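Local coordinates for probable leucine/isoleucine/valine-binding protein (Rhodopirellula baltica, PDB 4KV7) that probably binds branched-chain amino acids or related small ligands, as a periplasmic binding protein of the leucine-binding family, at residues K231-A236 and P243-V248; G194-N199 and V223-P228; A30-I35 and L256-G261; I159-Q164 and D171-G176. The protein carries 1 engineered substitution. One frame throughout, in Å; residues are numbered along the deposited sequence.

Contacts 1, 2 and 4 belong to one lobe of the binding protein and share its larger sheet; contact 3 reaches from this lobe to the other one. Contacts 1 and 2 both use helix 226-238, and their centres are about 11 Å apart. Contacts 2 and 4 are equally close, centre to centre, and use neighbouring strands, 193-196 and 159-164. Contacts 1 and 4 meet through packing of L232 CG on F162 CZ, 3.7 Å apart. Contact 3 lies about 15 Å from contact 1, centre to centre. It does not touch contact 4, the nearest atoms being about 7 Å apart. In this family the ligand usually binds in the cleft between the lobes.

Contact 1. Residues K231-A236 and P243-V248; sequences KLIRMA and PQFLAV
The ring of F245 lies under I233, whose CG1 sits almost over its centre. I233 CG1 is 3.8 Å from the centroid of the F245 ring and only 3° off the ring normal. This is a CH-pi contact from above one face. The same carbon is about equally far from all six ring atoms. P243, two residues before F245, covers the other face. Its CG stands 3.6 Å above the F245 ring plane, offset toward the rim. The ring is therefore sandwiched between a helix residue and a residue of its own segment. A236 comes in at the ring edge, near the plane, with its CB 3.8 Å from F245 CZ. L232 approaches obliquely, and its CD1 reaches F245 CE1 at 3.7 Å. With CG set anti to its carbonyl carbon (chi1 -71°), F245 extends its ring from the strand to the helix.

The two elements belong to the beta-alpha-beta unit made of strand 219-223, helix 226-238 and strand 244-247. The short helix and strand segments run antiparallel, with axes 11.2 Å apart at closest approach. V220 on the neighbouring strand also touches F245, and L207 of helix 204-211 packs on L232 and A236. Polar groups stay outside the aromatic contact: Q244 NE2 bonds to F245 O at 3.0 Å and also to G266 O. The four residues that meet here are buried and meet only through carbon, so dispersion and exclusion of water account for the helix-to-sheet attachment at this point.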
# COMPACT_ATOMS: atom_id res chain seq x y z
N LYS A 231 7.34 16.41 7.73
CA LYS A 231 8.26 17.53 7.77
C LYS A 231 7.91 18.60 6.74
O LYS A 231 7.97 19.78 7.01
CB LYS A 231 9.70 17.06 7.58
CG LYS A 231 10.69 18.19 7.67
CD LYS A 231 12.11 17.71 7.79
CE LYS A 231 13.08 18.87 7.72
NZ LYS A 231 14.47 18.37 7.62
N LEU A 232 7.55 18.16 5.54
CA LEU A 232 7.14 19.08 4.49
C LEU A 232 5.94 19.92 4.94
O LEU A 232 5.92 21.13 4.77
CB LEU A 232 6.83 18.28 3.22
CG LEU A 232 6.49 19.02 1.92
CD1 LEU A 232 5.06 19.54 1.92
CD2 LEU A 232 7.47 20.14 1.62
N ILE A 233 4.93 19.26 5.50
CA ILE A 233 3.74 19.97 5.95
C ILE A 233 4.05 20.97 7.07
O ILE A 233 3.56 22.11 7.04
CB ILE A 233 2.64 19.00 6.36
CG1 ILE A 233 2.09 18.32 5.11
CG2 ILE A 233 1.51 19.73 7.10
CD1 ILE A 233 1.28 17.09 5.38
N ARG A 234 4.87 20.57 8.03
CA ARG A 234 5.27 21.47 9.10
C ARG A 234 5.99 22.68 8.54
O ARG A 234 5.73 23.82 8.93
CB ARG A 234 6.19 20.76 10.10
CG ARG A 234 5.47 19.84 11.07
CD ARG A 234 6.37 19.42 12.22
NE ARG A 234 5.70 18.45 13.09
CZ ARG A 234 4.89 18.76 14.09
NH1 ARG A 234 4.64 20.04 14.38
NH2 ARG A 234 4.33 17.80 14.82
N MSE A 235 6.92 22.44 7.61
CA MSE A 235 7.71 23.51 7.03
C MSE A 235 6.91 24.42 6.12
O MSE A 235 7.14 25.63 6.08
CB MSE A 235 8.90 22.94 6.27
CG MSE A 235 9.95 22.38 7.20
SE MSE A 235 11.61 21.98 6.28
CE MSE A 235 11.45 23.16 4.80
N ALA A 236 5.97 23.84 5.39
CA ALA A 236 5.08 24.63 4.56
C ALA A 236 4.34 25.64 5.43
O ALA A 236 4.32 26.83 5.13
CB ALA A 236 4.10 23.73 3.84
N PRO A 243 -1.69 24.97 1.30
CA PRO A 243 -2.55 24.41 0.26
C PRO A 243 -3.34 23.24 0.82
O PRO A 243 -3.10 22.82 1.95
CB PRO A 243 -1.53 23.86 -0.74
CG PRO A 243 -0.40 23.39 0.14
CD PRO A 243 -0.30 24.46 1.21
N GLN A 244 -4.26 22.70 0.03
CA GLN A 244 -4.85 21.41 0.38
C GLN A 244 -3.81 20.33 0.12
O GLN A 244 -3.36 20.16 -1.01
CB GLN A 244 -6.08 21.15 -0.48
CG GLN A 244 -6.68 19.77 -0.28
CD GLN A 244 -7.28 19.59 1.11
OE1 GLN A 244 -8.24 20.27 1.46
NE2 GLN A 244 -6.73 18.67 1.88
N PHE A 245 -3.43 19.60 1.17
CA PHE A 245 -2.52 18.47 1.03
C PHE A 245 -3.31 17.19 0.83
O PHE A 245 -4.32 16.98 1.50
CB PHE A 245 -1.61 18.34 2.26
CG PHE A 245 -0.59 19.43 2.37
CD1 PHE A 245 0.51 19.44 1.53
CD2 PHE A 245 -0.73 20.45 3.31
CE1 PHE A 245 1.47 20.43 1.63
CE2 PHE A 245 0.23 21.44 3.41
CZ PHE A 245 1.33 21.43 2.56
N LEU A 246 -2.85 16.36 -0.09
CA LEU A 246 -3.49 15.06 -0.33
C LEU A 246 -2.42 13.98 -0.34
O LEU A 246 -1.47 14.06 -1.12
CB LEU A 246 -4.22 15.02 -1.67
CG LEU A 246 -5.30 16.08 -1.88
CD1 LEU A 246 -4.75 17.32 -2.60
CD2 LEU A 246 -6.48 15.50 -2.64
N ALA A 247 -2.58 12.97 0.50
CA ALA A 247 -1.59 11.90 0.64
C ALA A 247 -2.09 10.64 -0.05
O ALA A 247 -3.23 10.23 0.15
CB ALA A 247 -1.36 11.62 2.11
N VAL A 248 -1.23 10.01 -0.84
CA VAL A 248 -1.58 8.70 -1.37
C VAL A 248 -1.51 7.65 -0.26
O VAL A 248 -0.96 7.90 0.83
CB VAL A 248 -0.73 8.27 -2.59
CG1 VAL A 248 -0.89 9.27 -3.74
CG2 VAL A 248 0.73 8.09 -2.21

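Contact 2. Residues G194-N199 and V223-P228; sequences GRYRRN and VGTYEP
Y196 meets the start of helix 226-238 with both its ring and its hydroxyl. The two partners belong to the alpha/beta fold of one lobe: Y196 ends the outermost strand 193-196, and the 223-228 segment leads from strand 219-223 into the helix. Y196 holds CG between its backbone N and carbonyl carbon, which turns the ring toward the helix start. P228, in the first turn, lies over one face of the Y196 ring. Its CB is 3.8 Å from the ring centroid, 16° off the normal. The closer approach is P228 CG to Y196 CE2, at 3.3 Å, so the proline is packed tightly over the CE2-CZ bond, toward the hydroxyl end of the ring. At the ring edge, in plane, G224 presents its backbone: its CA is 3.0 Å from Y196 OH. The glycine has no CB to stand in the way of the hydroxyl.

The hydroxyl also accepts a bond from T225 N, at 3.0 Å. This bond is bent, with an N-H...O angle of 135°. T225 occupies the N-cap position of the helix, but its own side chain makes no capping bond. Y196 OH has a second, weak partner in Q164 OE1, on the adjoining strand. F162 of that strand brings its ring against Y196, with the two planes about 20° apart. Further out, G224 O is bonded to Y168 OH, while R198 is held by salt bridges to E69 and D166. N199 joins the contact through solvent. A single water donates to N199 OD1 at 3.0 Å and hydrogen-bonds T225 OG1 at 2.9 Å.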
# COMPACT_ATOMS: atom_id res chain seq x y z
N GLY A 194 8.08 19.21 -6.48
CA GLY A 194 9.17 19.20 -5.51
C GLY A 194 9.50 17.77 -5.15
O GLY A 194 8.59 16.94 -5.04
N ARG A 195 10.79 17.47 -4.95
CA ARG A 195 11.22 16.10 -4.67
C ARG A 195 12.05 16.01 -3.40
O ARG A 195 12.62 17.00 -2.95
CB ARG A 195 12.08 15.49 -5.79
CG ARG A 195 11.89 15.93 -7.21
CD ARG A 195 10.76 15.26 -7.94
NE ARG A 195 10.50 13.82 -7.81
CZ ARG A 195 10.64 12.94 -8.80
NH1 ARG A 195 11.13 13.31 -9.98
NH2 ARG A 195 10.27 11.67 -8.63
N TYR A 196 12.15 14.81 -2.85
CA TYR A 196 13.06 14.55 -1.74
C TYR A 196 13.65 13.15 -1.90
O TYR A 196 13.04 12.28 -2.51
CB TYR A 196 12.32 14.66 -0.39
CG TYR A 196 11.41 13.48 -0.16
CD1 TYR A 196 10.10 13.49 -0.61
CD2 TYR A 196 11.87 12.34 0.49
CE1 TYR A 196 9.27 12.40 -0.43
CE2 TYR A 196 11.06 11.24 0.67
CZ TYR A 196 9.75 11.27 0.21
OH TYR A 196 8.94 10.17 0.40
N ARG A 197 14.81 12.92 -1.31
CA ARG A 197 15.48 11.64 -1.44
C ARG A 197 14.92 10.60 -0.47
O ARG A 197 14.74 10.89 0.73
CB ARG A 197 16.99 11.80 -1.23
CG ARG A 197 17.76 10.49 -1.33
CD ARG A 197 19.26 10.68 -1.56
NE ARG A 197 19.99 11.19 -0.40
CZ ARG A 197 20.43 10.44 0.60
NH1 ARG A 197 20.18 9.14 0.61
NH2 ARG A 197 21.11 10.99 1.59
N ARG A 198 14.64 9.40 -0.98
CA ARG A 198 14.11 8.30 -0.18
C ARG A 198 14.86 8.09 1.13
O ARG A 198 16.09 8.07 1.17
CB ARG A 198 14.13 7.00 -0.98
CG ARG A 198 13.55 5.81 -0.21
CD ARG A 198 13.56 4.52 -1.03
NE ARG A 198 14.91 4.05 -1.31
CZ ARG A 198 15.54 4.14 -2.48
NH1 ARG A 198 14.96 4.69 -3.54
NH2 ARG A 198 16.78 3.69 -2.58
N ASN A 199 14.08 7.93 2.19
CA ASN A 199 14.59 7.64 3.53
C ASN A 199 15.40 8.77 4.15
O ASN A 199 16.11 8.56 5.11
CB ASN A 199 15.30 6.28 3.59
CG ASN A 199 14.32 5.12 3.51
OD1 ASN A 199 13.18 5.24 3.97
ND2 ASN A 199 14.74 4.02 2.91
N VAL A 223 3.38 12.11 -2.79
CA VAL A 223 3.73 10.74 -3.16
C VAL A 223 5.03 10.44 -2.42
O VAL A 223 6.13 10.49 -2.99
CB VAL A 223 3.88 10.58 -4.70
CG1 VAL A 223 4.06 9.13 -5.05
CG2 VAL A 223 2.67 11.17 -5.43
N GLY A 224 4.90 10.16 -1.13
CA GLY A 224 6.04 10.02 -0.26
C GLY A 224 5.74 9.11 0.89
O GLY A 224 4.81 8.31 0.82
N THR A 225 6.55 9.19 1.95
CA THR A 225 6.29 8.45 3.18
C THR A 225 6.04 9.42 4.33
O THR A 225 6.32 10.62 4.22
CB THR A 225 7.46 7.53 3.53
OG1 THR A 225 8.65 8.31 3.62
CG2 THR A 225 7.61 6.43 2.46
N TYR A 226 5.53 8.89 5.44
CA TYR A 226 5.06 9.73 6.53
C TYR A 226 6.10 10.68 7.10
O TYR A 226 5.77 11.82 7.41
CB TYR A 226 4.41 8.90 7.64
CG TYR A 226 5.27 7.79 8.20
CD1 TYR A 226 5.24 6.51 7.64
CD2 TYR A 226 6.09 8.01 9.31
CE1 TYR A 226 6.01 5.49 8.16
CE2 TYR A 226 6.86 6.98 9.82
CZ TYR A 226 6.82 5.72 9.25
OH TYR A 226 7.57 4.68 9.72
N GLU A 227 7.35 10.25 7.26
CA GLU A 227 8.35 11.14 7.86
C GLU A 227 8.62 12.40 7.02
O GLU A 227 8.46 13.52 7.52
CB GLU A 227 9.66 10.42 8.22
CG GLU A 227 10.60 11.36 8.97
CD GLU A 227 12.08 10.97 8.96
OE1 GLU A 227 12.52 10.23 8.05
OE2 GLU A 227 12.80 11.45 9.86
N PRO A 228 9.04 12.24 5.75
CA PRO A 228 9.29 13.45 4.97
C PRO A 228 8.02 14.23 4.69
O PRO A 228 8.09 15.46 4.63
CB PRO A 228 9.93 12.91 3.68
CG PRO A 228 9.49 11.50 3.59
CD PRO A 228 9.41 11.03 5.01
O HOH W 1 11.01 7.19 4.77

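Contact 3. Residues A30-I35 and L256-G261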
# COMPACT_ATOMS: atom_id res chain seq x y z
N ALA A 30 10.77 4.36 7.43
CA ALA A 30 9.45 3.96 6.93
C ALA A 30 8.97 2.66 7.59
O ALA A 30 8.06 1.99 7.08
CB ALA A 30 9.47 3.81 5.41
N ALA A 31 9.56 2.30 8.73
CA ALA A 31 9.27 1.03 9.40
C ALA A 31 7.80 0.77 9.70
O ALA A 31 7.38 -0.38 9.73
CB ALA A 31 10.07 0.91 10.67
N GLU A 32 7.02 1.82 9.95
CA GLU A 32 5.62 1.60 10.26
C GLU A 32 4.88 0.87 9.15
O GLU A 32 3.92 0.14 9.39
CB GLU A 32 4.91 2.91 10.57
CG GLU A 32 5.27 3.47 11.93
CD GLU A 32 4.79 2.58 13.06
OE1 GLU A 32 3.58 2.25 13.10
OE2 GLU A 32 5.62 2.20 13.92
N LEU A 33 5.33 1.05 7.91
CA LEU A 33 4.68 0.41 6.78
C LEU A 33 4.88 -1.10 6.82
O LEU A 33 3.92 -1.86 6.74
CB LEU A 33 5.19 1.00 5.47
CG LEU A 33 5.02 2.51 5.31
CD1 LEU A 33 5.51 2.98 3.95
CD2 LEU A 33 3.58 2.96 5.54
N GLY A 34 6.13 -1.54 6.95
CA GLY A 34 6.40 -2.96 6.97
C GLY A 34 5.93 -3.63 8.24
O GLY A 34 5.41 -4.75 8.21
N ILE A 35 6.13 -2.96 9.37
CA ILE A 35 5.71 -3.51 10.66
C ILE A 35 4.22 -3.81 10.65
O ILE A 35 3.78 -4.89 11.06
CB ILE A 35 6.06 -2.55 11.81
CG1 ILE A 35 7.57 -2.56 12.05
CG2 ILE A 35 5.33 -2.95 13.08
CD1 ILE A 35 8.06 -1.47 12.98
N LEU A 256 1.15 9.44 9.69
CA LEU A 256 1.18 10.85 9.38
C LEU A 256 0.42 11.66 10.43
O LEU A 256 0.91 12.68 10.92
CB LEU A 256 0.57 11.07 8.00
CG LEU A 256 0.54 12.51 7.49
CD1 LEU A 256 1.93 12.99 7.10
CD2 LEU A 256 -0.40 12.62 6.31
N GLN A 257 -0.77 11.19 10.80
CA GLN A 257 -1.58 11.88 11.79
C GLN A 257 -0.89 11.89 13.15
O GLN A 257 -0.92 12.89 13.87
CB GLN A 257 -2.97 11.27 11.89
CG GLN A 257 -3.84 11.95 12.95
CD GLN A 257 -5.30 11.58 12.87
OE1 GLN A 257 -5.65 10.48 12.43
NE2 GLN A 257 -6.17 12.50 13.30
N ARG A 258 -0.27 10.77 13.52
CA ARG A 258 0.42 10.66 14.79
C ARG A 258 1.58 11.65 14.86
O ARG A 258 1.82 12.27 15.90
CB ARG A 258 0.92 9.23 15.00
CG ARG A 258 1.57 8.93 16.33
CD ARG A 258 2.03 7.47 16.37
NE ARG A 258 1.22 6.63 15.48
CZ ARG A 258 1.70 5.90 14.48
NH1 ARG A 258 3.01 5.87 14.24
NH2 ARG A 258 0.88 5.18 13.72
N SER A 259 2.31 11.81 13.76
CA SER A 259 3.45 12.71 13.74
C SER A 259 3.03 14.18 13.78
O SER A 259 3.65 14.99 14.47
CB SER A 259 4.30 12.46 12.49
OG SER A 259 5.37 13.39 12.43
N LEU A 260 1.97 14.51 13.04
CA LEU A 260 1.58 15.91 12.88
C LEU A 260 0.61 16.43 13.92
O LEU A 260 0.54 17.65 14.14
CB LEU A 260 0.95 16.12 11.50
CG LEU A 260 1.93 16.16 10.33
CD1 LEU A 260 1.15 16.21 9.03
CD2 LEU A 260 2.85 17.36 10.45
N GLY A 261 -0.13 15.54 14.56
CA GLY A 261 -1.16 15.95 15.50
C GLY A 261 -2.19 16.87 14.85
O GLY A 261 -2.71 16.57 13.78
O HOH W 2 1.35 3.38 11.40
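E32 and R258 face each other with opposite charges, but they are held more firmly by a water than by direct contact. The water donates to E32 OE1 at 3.0 Å. It accepts from R258 NH2, also at 3.0 Å, and lies in the guanidinium plane at its edge. The direct salt bridge is long: E32 OE1 to R258 NH1 measures 3.8 Å. The carboxylate and guanidinium planes are turned 72° apart, so no paired, coplanar bridge forms. The glutamate chain is bent at its second torsion (chi2 -66°), and the arginine chain at its third. The two side chains cross at about a right angle. R258 is exposed and forms the loose, solvent side. E32 is more enclosed, and its backbone N and O each have a partner: E32 N donates to Y226 OH, and E32 O accepts from N36 ND2. The pair spans the lobes. E32 lies in the first turn of helix 31-50, while R258 belongs to helix 253-260, which follows strand 244-247. The latter helix rests on helix 226-238, with L256 and S259 against S230 and L260 against I233 and R234.

Contact 4. Residues I159-Q164 and D171-G176; sequences IGFFTQ and DGFFGG
This is an edge-to-face aromatic contact between a buried strand and the helix covering it. F173 of helix 167-183 turns its ring edge toward the face of F161, in strand 159-164. The centroids of the F161 and F173 rings are 5.4 Å apart, and their planes stand at 87°. F173 CD1 does the touching, 3.8 Å from F161 CG. It is also near F161 CB, so the T-shaped stack is displaced toward the root of the F161 side chain. The far end of the F161 ring serves a second partner. F161 CZ is 3.7 Å from G176 CA, one turn along the helix, where the glycine lets the backbone come close to the ring.

Strand and helix are the first two elements of the beta-alpha-beta unit that continues into strand 193-196. The axes of the two short segments come within 8.7 Å and run nearly antiparallel, 155° between their N-to-C directions. F173 leaves the helix with CG anti to its backbone N (chi1 178°), which carries the ring across to F161. H193, at the start of strand 193-196, stacks on the F173 ring, and V188 and L191 also touch that side chain. T163 lies two residues on from F161, on the same side of the strand. Its CG2 makes a looser contact with F173 CB, at 4.3 Å, while its hydroxyl OG1 is hydrogen-bonded to H193 NE2.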
# COMPACT_ATOMS: atom_id res chain seq x y z
N ILE A 159 -2.47 22.38 -9.41
CA ILE A 159 -2.23 21.12 -8.72
C ILE A 159 -0.74 20.79 -8.78
O ILE A 159 -0.18 20.58 -9.87
CB ILE A 159 -3.03 19.96 -9.34
CG1 ILE A 159 -4.53 20.26 -9.27
CG2 ILE A 159 -2.72 18.65 -8.62
CD1 ILE A 159 -5.38 19.29 -10.08
N GLY A 160 -0.10 20.75 -7.62
CA GLY A 160 1.31 20.46 -7.52
C GLY A 160 1.59 19.11 -6.90
O GLY A 160 0.69 18.45 -6.37
N PHE A 161 2.86 18.70 -6.95
CA PHE A 161 3.26 17.38 -6.49
C PHE A 161 4.50 17.48 -5.62
O PHE A 161 5.42 18.24 -5.93
CB PHE A 161 3.54 16.47 -7.68
CG PHE A 161 2.31 16.21 -8.50
CD1 PHE A 161 1.89 17.12 -9.46
CD2 PHE A 161 1.55 15.09 -8.27
CE1 PHE A 161 0.72 16.90 -10.18
CE2 PHE A 161 0.39 14.86 -8.98
CZ PHE A 161 -0.02 15.77 -9.94
N PHE A 162 4.52 16.69 -4.55
CA PHE A 162 5.69 16.54 -3.68
C PHE A 162 5.97 15.06 -3.64
O PHE A 162 5.16 14.29 -3.11
CB PHE A 162 5.39 17.05 -2.28
CG PHE A 162 6.53 16.85 -1.32
CD1 PHE A 162 7.68 17.62 -1.40
CD2 PHE A 162 6.46 15.85 -0.35
CE1 PHE A 162 8.73 17.41 -0.51
CE2 PHE A 162 7.50 15.64 0.53
CZ PHE A 162 8.64 16.42 0.45
N THR A 163 7.08 14.63 -4.24
CA THR A 163 7.28 13.20 -4.44
C THR A 163 8.68 12.73 -4.13
O THR A 163 9.65 13.47 -4.24
CB THR A 163 6.93 12.73 -5.88
OG1 THR A 163 8.01 13.00 -6.77
CG2 THR A 163 5.65 13.37 -6.41
N GLN A 164 8.78 11.45 -3.79
CA GLN A 164 10.06 10.82 -3.53
C GLN A 164 10.83 10.72 -4.84
O GLN A 164 10.25 10.41 -5.89
CB GLN A 164 9.80 9.44 -2.96
CG GLN A 164 10.98 8.77 -2.31
CD GLN A 164 10.51 7.62 -1.48
OE1 GLN A 164 9.94 7.83 -0.40
NE2 GLN A 164 10.67 6.39 -1.98
N ASP A 171 6.22 7.27 -10.35
CA ASP A 171 4.98 6.61 -10.72
C ASP A 171 3.75 7.42 -10.31
O ASP A 171 2.81 7.57 -11.09
CB ASP A 171 4.93 5.20 -10.15
CG ASP A 171 3.90 4.35 -10.83
OD1 ASP A 171 4.17 3.90 -11.96
OD2 ASP A 171 2.82 4.14 -10.26
N GLY A 172 3.76 7.96 -9.09
CA GLY A 172 2.66 8.79 -8.64
C GLY A 172 2.54 10.08 -9.43
O GLY A 172 1.44 10.51 -9.79
N PHE A 173 3.68 10.71 -9.70
CA PHE A 173 3.72 11.91 -10.52
C PHE A 173 3.15 11.66 -11.90
O PHE A 173 2.33 12.43 -12.40
CB PHE A 173 5.15 12.44 -10.62
CG PHE A 173 5.26 13.65 -11.49
CD1 PHE A 173 4.76 14.88 -11.07
CD2 PHE A 173 5.88 13.57 -12.73
CE1 PHE A 173 4.86 16.00 -11.88
CE2 PHE A 173 5.99 14.69 -13.54
CZ PHE A 173 5.48 15.90 -13.11
N PHE A 174 3.58 10.58 -12.54
CA PHE A 174 3.08 10.26 -13.86
C PHE A 174 1.59 9.96 -13.86
O PHE A 174 0.88 10.31 -14.81
CB PHE A 174 3.91 9.13 -14.47
CG PHE A 174 5.33 9.53 -14.80
CD1 PHE A 174 5.61 10.81 -15.24
CD2 PHE A 174 6.37 8.63 -14.65
CE1 PHE A 174 6.92 11.19 -15.54
CE2 PHE A 174 7.68 9.00 -14.95
CZ PHE A 174 7.95 10.28 -15.39
N GLY A 175 1.09 9.34 -12.79
CA GLY A 175 -0.34 9.15 -12.63
C GLY A 175 -1.07 10.48 -12.55
O GLY A 175 -2.11 10.68 -13.20
N GLY A 176 -0.54 11.41 -11.77
CA GLY A 176 -1.12 12.73 -11.67
C GLY A 176 -1.11 13.49 -12.99
O GLY A 176 -2.10 14.13 -13.36